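Long-range contacts in PRD-containing transcription regulator (Lactobacillus casei, PDB 3NUF), which is an all-helical PRD-containing transcription regulator that probably relies on histidine phosphorylation to control gene expression, as related PRD proteins do: residues L5-E10 / V35-A40; I44-L49 / I110-A115; Q52-H57 / Y106-H111. All blocks are in the same frame, centred on the assembly; numbering follows the deposited sequence.

Contact 1 (L5-E10 / V35-A40)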
loop_
_atom_site.group_PDB
_atom_site.type_symbol
_atom_site.label_atom_id
_atom_site.label_comp_id
_atom_site.label_asym_id
_atom_site.label_seq_id
_atom_site.Cartn_x
_atom_site.Cartn_y
_atom_site.Cartn_z
ATOM N N LEU A 5 8.743 -7.653 -8.436
ATOM C CA LEU A 5 9.479 -8.905 -8.479
ATOM C C LEU A 5 8.527 -10.099 -8.614
ATOM O O LEU A 5 7.353 -10.025 -8.213
ATOM C CB LEU A 5 10.289 -9.047 -7.175
ATOM C CG LEU A 5 11.505 -8.129 -6.952
ATOM C CD1 LEU A 5 12.399 -8.744 -5.848
ATOM C CD2 LEU A 5 12.347 -7.909 -8.210
ATOM N N ASP A 6 9.021 -11.184 -9.211
ATOM C CA ASP A 6 8.351 -12.487 -9.124
ATOM C C ASP A 6 8.734 -13.128 -7.797
ATOM O O ASP A 6 9.920 -13.157 -7.449
ATOM C CB ASP A 6 8.801 -13.444 -10.239
ATOM C CG ASP A 6 8.489 -12.928 -11.631
ATOM O OD1 ASP A 6 7.451 -12.262 -11.818
ATOM O OD2 ASP A 6 9.288 -13.212 -12.546
ATOM N N ALA A 7 7.743 -13.638 -7.067
ATOM C CA ALA A 7 7.992 -14.244 -5.756
ATOM C C ALA A 7 6.756 -14.956 -5.176
ATOM O O ALA A 7 5.608 -14.561 -5.433
ATOM C CB ALA A 7 8.511 -13.178 -4.780
ATOM N N ASN A 8 6.997 -16.022 -4.400
ATOM C CA ASN A 8 5.952 -16.622 -3.565
ATOM C C ASN A 8 5.931 -15.806 -2.276
ATOM O O ASN A 8 6.967 -15.590 -1.650
ATOM C CB ASN A 8 6.237 -18.112 -3.265
ATOM N N VAL A 9 4.770 -15.295 -1.900
ATOM C CA VAL A 9 4.707 -14.499 -0.679
ATOM C C VAL A 9 3.953 -15.267 0.406
ATOM O O VAL A 9 2.803 -15.684 0.204
ATOM C CB VAL A 9 4.047 -13.107 -0.938
ATOM C CG1 VAL A 9 3.910 -12.330 0.377
ATOM C CG2 VAL A 9 4.854 -12.304 -1.984
ATOM N N GLU A 10 4.585 -15.389 1.572
ATOM C CA GLU A 10 3.971 -16.036 2.729
ATOM C C GLU A 10 3.745 -15.007 3.851
ATOM O O GLU A 10 4.670 -14.644 4.578
ATOM C CB GLU A 10 4.844 -17.209 3.197
ATOM C CG GLU A 10 4.822 -18.419 2.222
ATOM C CD GLU A 10 5.619 -19.625 2.727
ATOM O OE1 GLU A 10 6.618 -19.415 3.453
ATOM O OE2 GLU A 10 5.246 -20.780 2.397
ATOM N N VAL A 35 2.030 -5.305 -3.609
ATOM C CA VAL A 35 2.783 -4.218 -2.957
ATOM C C VAL A 35 4.140 -4.711 -2.399
ATOM O O VAL A 35 5.172 -4.041 -2.555
ATOM C CB VAL A 35 1.985 -3.496 -1.928
ATOM C CG1 VAL A 35 2.830 -2.433 -1.222
ATOM C CG2 VAL A 35 0.786 -2.806 -2.588
ATOM N N ILE A 36 4.138 -5.888 -1.785
ATOM C CA ILE A 36 5.381 -6.469 -1.250
ATOM C C ILE A 36 6.374 -6.660 -2.398
ATOM O O ILE A 36 7.555 -6.297 -2.304
ATOM C CB ILE A 36 5.103 -7.787 -0.533
ATOM C CG1 ILE A 36 4.391 -7.527 0.789
ATOM C CG2 ILE A 36 6.426 -8.532 -0.296
ATOM C CD1 ILE A 36 3.863 -8.796 1.496
ATOM N N LYS A 37 5.920 -7.225 -3.494
ATOM C CA LYS A 37 6.792 -7.457 -4.666
ATOM C C LYS A 37 7.273 -6.204 -5.362
ATOM O O LYS A 37 8.420 -6.096 -5.830
ATOM C CB LYS A 37 6.095 -8.381 -5.615
ATOM C CG LYS A 37 5.962 -9.811 -5.057
ATOM C CD LYS A 37 5.246 -10.740 -6.030
ATOM C CE LYS A 37 3.756 -10.611 -6.058
ATOM N NZ LYS A 37 3.097 -11.690 -6.936
ATOM N N LEU A 38 6.392 -5.211 -5.461
ATOM C CA LEU A 38 6.738 -3.954 -6.063
ATOM C C LEU A 38 7.810 -3.268 -5.195
ATOM O O LEU A 38 8.843 -2.753 -5.670
ATOM C CB LEU A 38 5.471 -3.054 -6.109
ATOM C CG LEU A 38 5.725 -1.700 -6.707
ATOM C CD1 LEU A 38 6.063 -1.805 -8.182
ATOM C CD2 LEU A 38 4.508 -0.780 -6.574
ATOM N N ALA A 39 7.594 -3.236 -3.889
ATOM C CA ALA A 39 8.545 -2.612 -2.960
ATOM C C ALA A 39 9.878 -3.352 -3.018
ATOM O O ALA A 39 10.921 -2.697 -3.080
ATOM C CB ALA A 39 7.971 -2.624 -1.522
ATOM N N ALA A 40 9.841 -4.667 -3.064
ATOM C CA ALA A 40 11.089 -5.480 -3.128
ATOM C C ALA A 40 11.866 -5.182 -4.408
ATOM O O ALA A 40 13.097 -5.127 -4.361
ATOM C CB ALA A 40 10.753 -6.941 -3.019
HETATM O O HOH W 1 2.838 -13.653 -4.817
#

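Contact 2 (I44-L49 / I110-A115)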
loop_
_atom_site.group_PDB
_atom_site.type_symbol
_atom_site.label_atom_id
_atom_site.label_comp_id
_atom_site.label_asym_id
_atom_site.label_seq_id
_atom_site.Cartn_x
_atom_site.Cartn_y
_atom_site.Cartn_z
ATOM N N ILE A 44 12.954 -2.091 -1.142
ATOM C CA ILE A 44 12.281 -1.728 0.082
ATOM C C ILE A 44 11.617 -2.945 0.664
ATOM O O ILE A 44 10.960 -3.705 -0.064
ATOM C CB ILE A 44 11.199 -0.704 -0.210
ATOM C CG1 ILE A 44 11.830 0.558 -0.788
ATOM C CG2 ILE A 44 10.381 -0.387 1.042
ATOM C CD1 ILE A 44 10.874 1.513 -1.308
ATOM N N HIS A 45 11.847 -3.132 1.956
ATOM C CA HIS A 45 11.296 -4.232 2.675
ATOM C C HIS A 45 10.599 -3.747 3.918
ATOM O O HIS A 45 11.024 -2.758 4.543
ATOM C CB HIS A 45 12.402 -5.266 2.962
ATOM C CG HIS A 45 12.971 -5.867 1.713
ATOM N ND1 HIS A 45 14.033 -5.309 1.030
ATOM C CD2 HIS A 45 12.561 -6.927 0.971
ATOM C CE1 HIS A 45 14.275 -6.020 -0.058
ATOM N NE2 HIS A 45 13.394 -7.006 -0.118
ATOM N N PHE A 46 9.530 -4.458 4.243
ATOM C CA PHE A 46 8.699 -4.148 5.424
ATOM C C PHE A 46 8.990 -5.156 6.512
ATOM O O PHE A 46 8.999 -6.350 6.223
ATOM C CB PHE A 46 7.206 -4.243 5.098
ATOM C CG PHE A 46 6.792 -3.333 3.975
ATOM C CD1 PHE A 46 6.541 -2.004 4.231
ATOM C CD2 PHE A 46 6.662 -3.807 2.661
ATOM C CE1 PHE A 46 6.182 -1.111 3.196
ATOM C CE2 PHE A 46 6.302 -2.922 1.635
ATOM C CZ PHE A 46 6.105 -1.574 1.922
ATOM N N THR A 47 9.131 -4.674 7.748
ATOM C CA THR A 47 9.048 -5.581 8.854
ATOM C C THR A 47 7.638 -6.149 8.988
ATOM O O THR A 47 6.654 -5.623 8.412
ATOM C CB THR A 47 9.380 -4.887 10.167
ATOM O OG1 THR A 47 8.353 -3.941 10.476
ATOM C CG2 THR A 47 10.764 -4.218 10.165
ATOM N N ASP A 48 7.483 -7.259 9.727
ATOM C CA ASP A 48 6.157 -7.817 9.863
ATOM C C ASP A 48 5.180 -6.835 10.540
ATOM O O ASP A 48 4.007 -6.769 10.164
ATOM C CB ASP A 48 6.195 -9.180 10.585
ATOM C CG ASP A 48 6.726 -10.339 9.698
ATOM O OD1 ASP A 48 6.992 -10.153 8.494
ATOM O OD2 ASP A 48 6.864 -11.483 10.233
ATOM N N LEU A 49 5.639 -6.018 11.471
ATOM C CA LEU A 49 4.778 -4.978 12.062
ATOM C C LEU A 49 4.397 -3.913 11.018
ATOM O O LEU A 49 3.203 -3.507 10.904
ATOM C CB LEU A 49 5.449 -4.284 13.258
ATOM C CG LEU A 49 5.510 -5.161 14.534
ATOM C CD1 LEU A 49 6.409 -4.492 15.616
ATOM C CD2 LEU A 49 4.104 -5.512 15.099
ATOM N N ILE A 110 3.799 7.378 2.928
ATOM C CA ILE A 110 4.459 7.329 4.239
ATOM C C ILE A 110 4.817 5.908 4.643
ATOM O O ILE A 110 5.822 5.707 5.327
ATOM C CB ILE A 110 3.558 8.004 5.293
ATOM C CG1 ILE A 110 3.235 9.437 4.906
ATOM C CG2 ILE A 110 4.168 7.962 6.718
ATOM C CD1 ILE A 110 4.407 10.309 4.549
ATOM N N HIS A 111 4.055 4.919 4.234
ATOM C CA HIS A 111 4.375 3.538 4.525
ATOM C C HIS A 111 5.682 3.172 3.855
ATOM O O HIS A 111 6.517 2.527 4.439
ATOM C CB HIS A 111 3.243 2.649 4.083
ATOM C CG HIS A 111 1.989 2.846 4.846
ATOM N ND1 HIS A 111 1.545 1.956 5.792
ATOM C CD2 HIS A 111 1.027 3.798 4.744
ATOM C CE1 HIS A 111 0.402 2.393 6.293
ATOM N NE2 HIS A 111 0.059 3.513 5.685
ATOM N N PHE A 112 5.863 3.530 2.593
ATOM C CA PHE A 112 7.105 3.262 1.883
ATOM C C PHE A 112 8.241 4.070 2.513
ATOM O O PHE A 112 9.368 3.566 2.606
ATOM C CB PHE A 112 6.989 3.632 0.395
ATOM C CG PHE A 112 6.109 2.743 -0.394
ATOM C CD1 PHE A 112 6.521 1.485 -0.748
ATOM C CD2 PHE A 112 4.888 3.163 -0.861
ATOM C CE1 PHE A 112 5.701 0.641 -1.500
ATOM C CE2 PHE A 112 4.057 2.331 -1.601
ATOM C CZ PHE A 112 4.409 1.073 -1.882
ATOM N N GLU A 113 8.010 5.315 2.907
ATOM C CA GLU A 113 9.043 6.148 3.500
ATOM C C GLU A 113 9.513 5.537 4.832
ATOM O O GLU A 113 10.738 5.474 5.096
ATOM C CB GLU A 113 8.484 7.563 3.659
ATOM C CG GLU A 113 9.512 8.691 3.794
ATOM C CD GLU A 113 10.190 9.080 2.496
ATOM O OE1 GLU A 113 10.247 8.277 1.533
ATOM O OE2 GLU A 113 10.781 10.199 2.435
ATOM N N ALA A 114 8.576 5.104 5.664
ATOM C CA ALA A 114 8.915 4.466 6.941
ATOM C C ALA A 114 9.700 3.168 6.725
ATOM O O ALA A 114 10.650 2.874 7.498
ATOM C CB ALA A 114 7.665 4.244 7.757
ATOM N N ALA A 115 9.348 2.374 5.742
ATOM C CA ALA A 115 10.046 1.120 5.488
ATOM C C ALA A 115 11.499 1.310 5.050
ATOM O O ALA A 115 12.294 0.396 5.195
ATOM C CB ALA A 115 9.289 0.250 4.483
HETATM O O HOH W 2 13.606 -1.210 3.315
#

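Contact 3 (Q52-H57 / Y106-H111)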
loop_
_atom_site.group_PDB
_atom_site.type_symbol
_atom_site.label_atom_id
_atom_site.label_comp_id
_atom_site.label_asym_id
_atom_site.label_seq_id
_atom_site.Cartn_x
_atom_site.Cartn_y
_atom_site.Cartn_z
ATOM N N GLN A 52 1.726 -5.276 8.780
ATOM C CA GLN A 52 0.399 -5.200 9.381
ATOM C C GLN A 52 -0.266 -3.848 9.159
ATOM O O GLN A 52 -1.431 -3.748 8.739
ATOM C CB GLN A 52 0.491 -5.446 10.901
ATOM C CG GLN A 52 0.647 -6.869 11.317
ATOM C CD GLN A 52 0.686 -6.995 12.848
ATOM O OE1 GLN A 52 -0.202 -6.496 13.521
ATOM N NE2 GLN A 52 1.692 -7.666 13.363
ATOM N N VAL A 53 0.463 -2.789 9.458
ATOM C CA VAL A 53 -0.025 -1.433 9.299
ATOM C C VAL A 53 -0.302 -1.119 7.833
ATOM O O VAL A 53 -1.326 -0.562 7.480
ATOM C CB VAL A 53 0.980 -0.447 9.939
ATOM C CG1 VAL A 53 0.595 0.981 9.698
ATOM C CG2 VAL A 53 1.073 -0.680 11.452
ATOM N N LEU A 54 0.571 -1.557 6.976
ATOM C CA LEU A 54 0.380 -1.422 5.515
ATOM C C LEU A 54 -0.862 -2.123 5.028
ATOM O O LEU A 54 -1.692 -1.595 4.271
ATOM C CB LEU A 54 1.595 -1.933 4.746
ATOM C CG LEU A 54 1.447 -1.976 3.247
ATOM C CD1 LEU A 54 1.432 -0.547 2.670
ATOM C CD2 LEU A 54 2.580 -2.829 2.601
ATOM N N THR A 55 -1.043 -3.365 5.476
ATOM C CA THR A 55 -2.183 -4.169 5.069
ATOM C C THR A 55 -3.468 -3.505 5.454
ATOM O O THR A 55 -4.419 -3.462 4.677
ATOM C CB THR A 55 -2.091 -5.616 5.656
ATOM O OG1 THR A 55 -0.955 -6.230 5.094
ATOM C CG2 THR A 55 -3.320 -6.437 5.316
ATOM N N ASN A 56 -3.560 -2.989 6.680
ATOM C CA ASN A 56 -4.770 -2.324 7.116
ATOM C C ASN A 56 -5.119 -1.186 6.153
ATOM O O ASN A 56 -6.270 -1.014 5.742
ATOM C CB ASN A 56 -4.616 -1.804 8.578
ATOM C CG ASN A 56 -5.852 -1.105 9.094
ATOM O OD1 ASN A 56 -6.810 -1.763 9.470
ATOM N ND2 ASN A 56 -5.852 0.250 9.060
ATOM N N HIS A 57 -4.106 -0.421 5.788
ATOM C CA HIS A 57 -4.349 0.725 4.908
ATOM C C HIS A 57 -4.710 0.271 3.489
ATOM O O HIS A 57 -5.610 0.846 2.856
ATOM C CB HIS A 57 -3.161 1.668 4.860
ATOM C CG HIS A 57 -3.477 2.942 4.150
ATOM N ND1 HIS A 57 -4.451 3.802 4.636
ATOM C CD2 HIS A 57 -3.070 3.447 2.959
ATOM C CE1 HIS A 57 -4.604 4.796 3.763
ATOM N NE2 HIS A 57 -3.773 4.613 2.745
ATOM N N TYR A 106 -0.609 10.121 -1.207
ATOM C CA TYR A 106 0.151 10.796 -0.129
ATOM C C TYR A 106 0.240 9.995 1.139
ATOM O O TYR A 106 1.337 9.674 1.634
ATOM C CB TYR A 106 -0.398 12.212 0.072
ATOM C CG TYR A 106 -0.292 13.097 -1.143
ATOM C CD1 TYR A 106 0.952 13.382 -1.674
ATOM C CD2 TYR A 106 -1.421 13.629 -1.778
ATOM C CE1 TYR A 106 1.045 14.160 -2.791
ATOM C CE2 TYR A 106 -1.326 14.393 -2.892
ATOM C CZ TYR A 106 -0.102 14.653 -3.420
ATOM O OH TYR A 106 0.020 15.409 -4.564
ATOM N N VAL A 107 -0.886 9.596 1.680
ATOM C CA VAL A 107 -0.860 8.806 2.925
ATOM C C VAL A 107 -0.139 7.475 2.668
ATOM O O VAL A 107 0.657 7.023 3.497
ATOM C CB VAL A 107 -2.242 8.610 3.499
ATOM C CG1 VAL A 107 -2.290 7.517 4.578
ATOM C CG2 VAL A 107 -2.728 9.934 4.073
ATOM N N LEU A 108 -0.383 6.841 1.519
ATOM C CA LEU A 108 0.305 5.573 1.216
ATOM C C LEU A 108 1.813 5.752 1.137
ATOM O O LEU A 108 2.568 4.894 1.618
ATOM C CB LEU A 108 -0.244 4.944 -0.055
ATOM C CG LEU A 108 0.466 3.651 -0.500
ATOM C CD1 LEU A 108 0.371 2.547 0.546
ATOM C CD2 LEU A 108 -0.093 3.169 -1.840
ATOM N N SER A 109 2.296 6.880 0.630
ATOM C CA SER A 109 3.738 7.100 0.530
ATOM C C SER A 109 4.465 7.021 1.858
ATOM O O SER A 109 5.637 6.614 1.881
ATOM C CB SER A 109 4.015 8.422 -0.200
ATOM O OG SER A 109 3.839 9.540 0.631
ATOM N N ILE A 110 3.799 7.378 2.928
ATOM C CA ILE A 110 4.459 7.329 4.239
ATOM C C ILE A 110 4.817 5.908 4.643
ATOM O O ILE A 110 5.822 5.707 5.327
ATOM C CB ILE A 110 3.558 8.004 5.293
ATOM C CG1 ILE A 110 3.235 9.437 4.906
ATOM C CG2 ILE A 110 4.168 7.962 6.718
ATOM C CD1 ILE A 110 4.407 10.309 4.549
ATOM N N HIS A 111 4.055 4.919 4.234
ATOM C CA HIS A 111 4.375 3.538 4.525
ATOM C C HIS A 111 5.682 3.172 3.855
ATOM O O HIS A 111 6.517 2.527 4.439
ATOM C CB HIS A 111 3.243 2.649 4.083
ATOM C CG HIS A 111 1.989 2.846 4.846
ATOM N ND1 HIS A 111 1.545 1.956 5.792
ATOM C CD2 HIS A 111 1.027 3.798 4.744
ATOM C CE1 HIS A 111 0.402 2.393 6.293
ATOM N NE2 HIS A 111 0.059 3.513 5.685
#

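Contact 1 (L5-E10 / V35-A40)
L5 and V9 fasten the extended N-terminal tail of this all-helical PRD protein onto the last turns of helix 25-41, with K37 lying between them. The close-packed part begins at L5. Its backbone N donates to K37 O at 3.1 Å, a straight bond (166°) that approaches from well above the carbonyl plane. L5 CG lies anti to its own carbonyl carbon (chi1 -71°), and the branched leucine end reaches the helix, where L5 CD1 meets A40 CB at 3.7 Å. A small alanine suits this spot because it lets the leucine lie close to the helix backbone. The methylenes of K37 lie against L5 O, K37 CD coming within 3.1 Å of it. V9 completes the apolar side: V9 CG1 meets I36 CD1 at 3.7 Å, while its other methyl rests more loosely on K37. L11, two residues on, also touches I36, so the isoleucine serves the tail at two points.

The solvent side is looser and polar. A lysine fits between the apolar patches because its methylenes pack while its charge reaches water. The K37 side chain bends at chi3 (-79°), and the ammonium meets the tail through water rather than directly. One water accepts from K37 NZ at 2.9 Å and donates to A7 O at 3.0 Å.

Contact 2 (I44-L49 / I110-A115)
The ring of F46 has H111 O of helix 104-115 at its edge, near the ring plane, 3.9 Å from F46 CE1. A115 CB and the F112 ring approach it obliquely, A115 CB lying 3.6 Å from F46 CD1. The two phenylalanines cross obliquely, touching through F46 CZ and F112 CD1 at 4.1 Å without forming a stack. A39 and L54 also pack on F46, which thus sits where helices 25-41, 48-67 and 104-115 of the PRD helical bundle come together. F112 in turn is met by I44, whose CD1 comes to 4.4 Å of F112 CD1.

Alanine suits position 115 because its single methyl fits among larger groups. I44 CG2 lies 3.7 Å from A115 CB, and F46 CD1 and CE1 meet the same methyl from another direction. I44 CG2 is anti to the backbone N, while CG1 (chi1 -62°) carries CD1 toward F112, so one branched residue serves both partners.

T47 caps helix 48-67 with its hydroxyl, and Q50 OE1 accepts from T47 N, in the manner of a capping box. Just before it, H45 O and A115 O are two acceptors 3.5 Å apart, which cannot bond each other. A water that accepts from H45 N at 2.9 Å and donates to A115 O at 2.8 Å therefore supplies the polar link beside an otherwise apolar contact.

Contact 3 (Q52-H57 / Y106-H111)
V53 and H111 open a nearly antiparallel pairing of helices 48-67 and 104-115 in the PRD helical bundle; their short axes approach to 10.6 Å, with an angle of 162° between directions. V53 meets H111 CE1 with two atoms, its carbonyl O at 3.6 Å and its CG1 at 3.7 Å, the valine's beta-branch giving a compact apolar shoulder beside the imidazole.

L54 follows, directed into the interior. With CG anti to the backbone N (chi1 174°), it sends CD1 to L108 CD1 at 3.9 Å and equally close to H111 CB. Leucines suit both positions here: L108 also meets A90 and V93, and L54 meets V35, joining this pair to the neighbouring helices. H111 ND1 lies 3.6 Å from L54 CA, so the ring is pressed against the backbone of helix 48-67.

One turn later comes H57. H111 NE2 lies against H57 CB, 3.8 Å away, and against H57 CG. The ring planes are almost parallel (18°) but slid apart, with centroids separated by 5.3 Å, so the rings barely overlap. Two histidines meeting across helices recall the regulatory histidines of related PRDs, though such a role for this pair is only an inference. A PEG molecule, probably from the crystallisation liquor, lies close to the H111 side chain and may mark a pocket. V107 supplies CG1 to the far end of the H57 ring, 3.7 Å from H57 CE1, while its carbonyl O lies in plane at the edge of the H111 ring.

From the N terminus, contact 1 closes first: helix 25-41 comes back to the tail 5-10, enclosing helix 13-21 and its own first turns. Only then does contact 2 open, joining residues 44-49 to helix 104-115, the longest closure of the three. Contact 3 nests within it, although their second segments overlap at I110 and H111. Contact 2 ties the connection leading into helix 48-67, contact 3 the helix itself, to successive turns of one partner helix. Direct packing unites all three: V35 of contact 1 touches both F112 and L54, and F46 also rests on L54, linking helices 25-41, 48-67 and 104-115.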